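Local coordinates for chitin deacetylase 1 (PDB 5ZNS), which removes the N-acetyl groups from N-acetyl-D-glucosamine residues of chitin with the help of zinc, yielding chitosan and acetate, at residues 343-348 with 362-367. Numbering follows the deposited sequence.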
ATOM      1  N   CYS A 343     -27.263   1.075  -1.597  1.00 33.59           N
ATOM      2  CA  CYS A 343     -27.878   0.786  -0.310  1.00 29.69           C
ATOM      3  C   CYS A 343     -27.790   2.011   0.584  1.00 31.06           C
ATOM      4  O   CYS A 343     -26.690   2.456   0.922  1.00 36.22           O
ATOM      5  CB  CYS A 343     -27.167  -0.398   0.338  1.00 25.91           C
ATOM      6  SG  CYS A 343     -27.017  -1.776  -0.811  1.00 31.69           S
ATOM      7  N   LYS A 344     -28.938   2.547   0.977  1.00 34.58           N
ATOM      8  CA  LYS A 344     -28.983   3.675   1.902  1.00 33.32           C
ATOM      9  C   LYS A 344     -29.114   3.105   3.310  1.00 30.99           C
ATOM     10  O   LYS A 344     -30.169   2.580   3.680  1.00 33.18           O
ATOM     11  CB  LYS A 344     -30.135   4.619   1.557  1.00 40.89           C
ATOM     12  CG  LYS A 344     -29.970   6.025   2.094  1.00 57.49           C
ATOM     13  CD  LYS A 344     -30.919   7.031   1.442  1.00 57.46           C
ATOM     14  CE  LYS A 344     -30.452   8.457   1.713  1.00 57.72           C
ATOM     15  NZ  LYS A 344     -29.157   8.779   1.047  1.00 53.49           N
ATOM     16  N   LEU A 345     -28.035   3.188   4.090  1.00 29.46           N
ATOM     17  CA  LEU A 345     -27.899   2.383   5.295  1.00 24.75           C
ATOM     18  C   LEU A 345     -27.630   3.251   6.512  1.00 30.67           C
ATOM     19  O   LEU A 345     -27.212   4.405   6.417  1.00 29.24           O
ATOM     20  CB  LEU A 345     -26.775   1.353   5.155  1.00 21.19           C
ATOM     21  CG  LEU A 345     -26.940   0.323   4.035  1.00 26.97           C
ATOM     22  CD1 LEU A 345     -25.661  -0.505   3.846  1.00 24.25           C
ATOM     23  CD2 LEU A 345     -28.131  -0.578   4.315  1.00 30.17           C
ATOM     24  N   THR A 346     -27.825   2.631   7.666  1.00 23.19           N
ATOM     25  CA  THR A 346     -27.863   3.312   8.941  1.00 23.50           C
ATOM     26  C   THR A 346     -27.268   2.364   9.974  1.00 26.27           C
ATOM     27  O   THR A 346     -27.268   1.147   9.782  1.00 26.55           O
ATOM     28  CB  THR A 346     -29.315   3.694   9.257  1.00 37.08           C
ATOM     29  OG1 THR A 346     -29.350   4.810  10.144  1.00 51.00           O
ATOM     30  CG2 THR A 346     -30.047   2.535   9.858  1.00 32.04           C
ATOM     31  N   SER A 347     -26.745   2.916  11.065  1.00 25.95           N
ATOM     32  CA  SER A 347     -26.208   2.051  12.110  1.00 24.95           C
ATOM     33  C   SER A 347     -26.118   2.803  13.428  1.00 28.10           C
ATOM     34  O   SER A 347     -25.686   3.958  13.463  1.00 30.83           O
ATOM     35  CB  SER A 347     -24.822   1.506  11.746  1.00 25.68           C
ATOM     36  OG  SER A 347     -24.195   0.937  12.892  1.00 32.83           O
ATOM     37  N   LYS A 348     -26.514   2.127  14.513  1.00 29.89           N
ATOM     38  CA  LYS A 348     -26.341   2.679  15.856  1.00 33.12           C
ATOM     39  C   LYS A 348     -24.886   3.033  16.146  1.00 34.09           C
ATOM     40  O   LYS A 348     -24.621   3.864  17.021  1.00 35.78           O
ATOM     41  CB  LYS A 348     -26.839   1.671  16.914  1.00 34.25           C
ATOM     42  CG  LYS A 348     -25.895   0.466  17.079  1.00 45.35           C
ATOM     43  CD  LYS A 348     -26.554  -0.743  17.749  1.00 47.77           C
ATOM     44  CE  LYS A 348     -27.465  -0.346  18.889  1.00 49.52           C
ATOM     45  NZ  LYS A 348     -27.707  -1.515  19.779  1.00 61.13           N
ATOM     46  N   ARG A 362     -26.986  -7.989  -2.690  1.00 36.14           N
ATOM     47  CA  ARG A 362     -28.173  -7.395  -2.095  1.00 38.86           C
ATOM     48  C   ARG A 362     -27.769  -6.544  -0.893  1.00 37.20           C
ATOM     49  O   ARG A 362     -26.777  -6.823  -0.215  1.00 32.34           O
ATOM     50  CB  ARG A 362     -29.155  -8.481  -1.654  1.00 35.28           C
ATOM     51  CG  ARG A 362     -28.676  -9.196  -0.408  1.00 58.63           C
ATOM     52  CD  ARG A 362     -29.692 -10.111   0.244  1.00 58.17           C
ATOM     53  NE  ARG A 362     -29.022 -10.904   1.274  1.00 65.15           N
ATOM     54  CZ  ARG A 362     -29.057 -10.640   2.577  1.00 67.59           C
ATOM     55  NH1 ARG A 362     -29.744  -9.600   3.034  1.00 59.81           N
ATOM     56  NH2 ARG A 362     -28.394 -11.416   3.425  1.00 60.35           N
ATOM     57  N   CYS A 363     -28.543  -5.500  -0.639  1.00 33.71           N
ATOM     58  CA  CYS A 363     -28.233  -4.584   0.446  1.00 34.93           C
ATOM     59  C   CYS A 363     -28.316  -5.326   1.776  1.00 34.97           C
ATOM     60  O   CYS A 363     -29.291  -6.049   2.019  1.00 33.81           O
ATOM     61  CB  CYS A 363     -29.186  -3.373   0.426  1.00 28.11           C
ATOM     62  SG  CYS A 363     -28.958  -2.362  -1.013  1.00 42.17           S
ATOM     63  N   PRO A 364     -27.355  -5.145   2.670  1.00 30.94           N
ATOM     64  CA  PRO A 364     -27.459  -5.757   3.990  1.00 28.29           C
ATOM     65  C   PRO A 364     -28.466  -5.015   4.846  1.00 32.04           C
ATOM     66  O   PRO A 364     -29.057  -4.011   4.432  1.00 32.20           O
ATOM     67  CB  PRO A 364     -26.034  -5.626   4.538  1.00 29.70           C
ATOM     68  CG  PRO A 364     -25.593  -4.311   3.972  1.00 29.27           C
ATOM     69  CD  PRO A 364     -26.142  -4.318   2.554  1.00 26.54           C
ATOM     70  N   VAL A 365     -28.634  -5.501   6.066  1.00 27.44           N
ATOM     71  CA  VAL A 365     -29.687  -5.012   6.941  1.00 27.51           C
ATOM     72  C   VAL A 365     -29.315  -3.674   7.589  1.00 32.95           C
ATOM     73  O   VAL A 365     -30.174  -2.798   7.755  1.00 37.16           O
ATOM     74  CB  VAL A 365     -29.984  -6.113   7.971  1.00 33.60           C
ATOM     75  CG1 VAL A 365     -30.477  -5.523   9.228  1.00 32.13           C
ATOM     76  CG2 VAL A 365     -30.987  -7.126   7.384  1.00 31.41           C
ATOM     77  N   ASN A 366     -28.052  -3.481   7.978  1.00 29.74           N
ATOM     78  CA  ASN A 366     -27.628  -2.186   8.498  1.00 32.17           C
ATOM     79  C   ASN A 366     -26.203  -1.899   8.022  1.00 31.71           C
ATOM     80  O   ASN A 366     -25.585  -2.701   7.312  1.00 28.28           O
ATOM     81  CB  ASN A 366     -27.810  -2.125  10.027  1.00 30.92           C
ATOM     82  CG  ASN A 366     -26.718  -2.846  10.782  1.00 44.33           C
ATOM     83  OD1 ASN A 366     -26.180  -3.847  10.310  1.00 52.47           O
ATOM     84  ND2 ASN A 366     -26.385  -2.343  11.970  1.00 42.40           N
ATOM     85  N   TYR A 367     -25.699  -0.706   8.357  1.00 32.07           N
ATOM     86  CA  TYR A 367     -24.404  -0.276   7.831  1.00 27.66           C
ATOM     87  C   TYR A 367     -23.283  -1.035   8.532  1.00 26.39           C
ATOM     88  O   TYR A 367     -23.229  -1.050   9.765  1.00 26.47           O
ATOM     89  CB  TYR A 367     -24.201   1.226   8.015  1.00 25.53           C
ATOM     90  CG  TYR A 367     -22.984   1.767   7.281  1.00 30.46           C
ATOM     91  CD1 TYR A 367     -22.886   1.650   5.898  1.00 24.61           C
ATOM     92  CD2 TYR A 367     -21.940   2.394   7.963  1.00 28.56           C
ATOM     93  CE1 TYR A 367     -21.797   2.127   5.213  1.00 27.17           C
ATOM     94  CE2 TYR A 367     -20.821   2.886   7.266  1.00 27.50           C
ATOM     95  CZ  TYR A 367     -20.765   2.743   5.894  1.00 30.45           C
ATOM     96  OH  TYR A 367     -19.689   3.204   5.164  1.00 37.67           O
TER
HETATM   97  O   HOH W   1     -29.998   0.327   7.475  1.00 39.59           O
HETATM   98  O   HOH W   2     -23.133  -1.559  12.501  1.00 23.71           O
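A beta hairpin near the C-terminal end of the catalytic chain, with a disulfide tying its trailing loop back to its first strand, holds this contact: C343 lies on strand 341-345, and C363 sits in the loop that follows the partner strand 355-359. Their SG atoms are covalently joined at 2.0 Å, and a chi3 of -82° gives the bridge the twist of a relaxed disulfide. The hairpin is paired by backbone bonds of C343 to L357 and L345 to I355, so the disulfide adds a covalent tie from strand 341-345 to the chain beyond its partner. Next along, the L345 side chain points toward the 362-367 loop. Its CD1 meets the ring of P364 at CG, 3.8 Å away, the two side chains crossing at about a right angle, while L345 CD2 lies 3.6 Å from the carbonyl O of P364. L345 CB lies 3.8 Å from Y367 CB and approaches the ring obliquely.

Further on, Y367 N donates to T346 O at 2.8 Å, a nearly straight bond (168°). Two waters extend the link: one receives a weak bond from T346 N and donates to V365 O, and the other donates to Y367 O at 2.8 Å while also bonding to S347 OG. That hydroxyl, anti to the backbone N (chi1 166°), is also hydrogen-bonded with E349 N. Y367 CG is likewise anti to its N, and the ring is carried away from 343-348 to stack with H80, with its side chain about 11 Å from that of the zinc ligand H105. The Y367 side chain also packs against I355 and L357, and so joins the CE4 deacetylase fold to a beta hairpin whose trailing loop folds back along strand 341-345 and is held there by a disulfide.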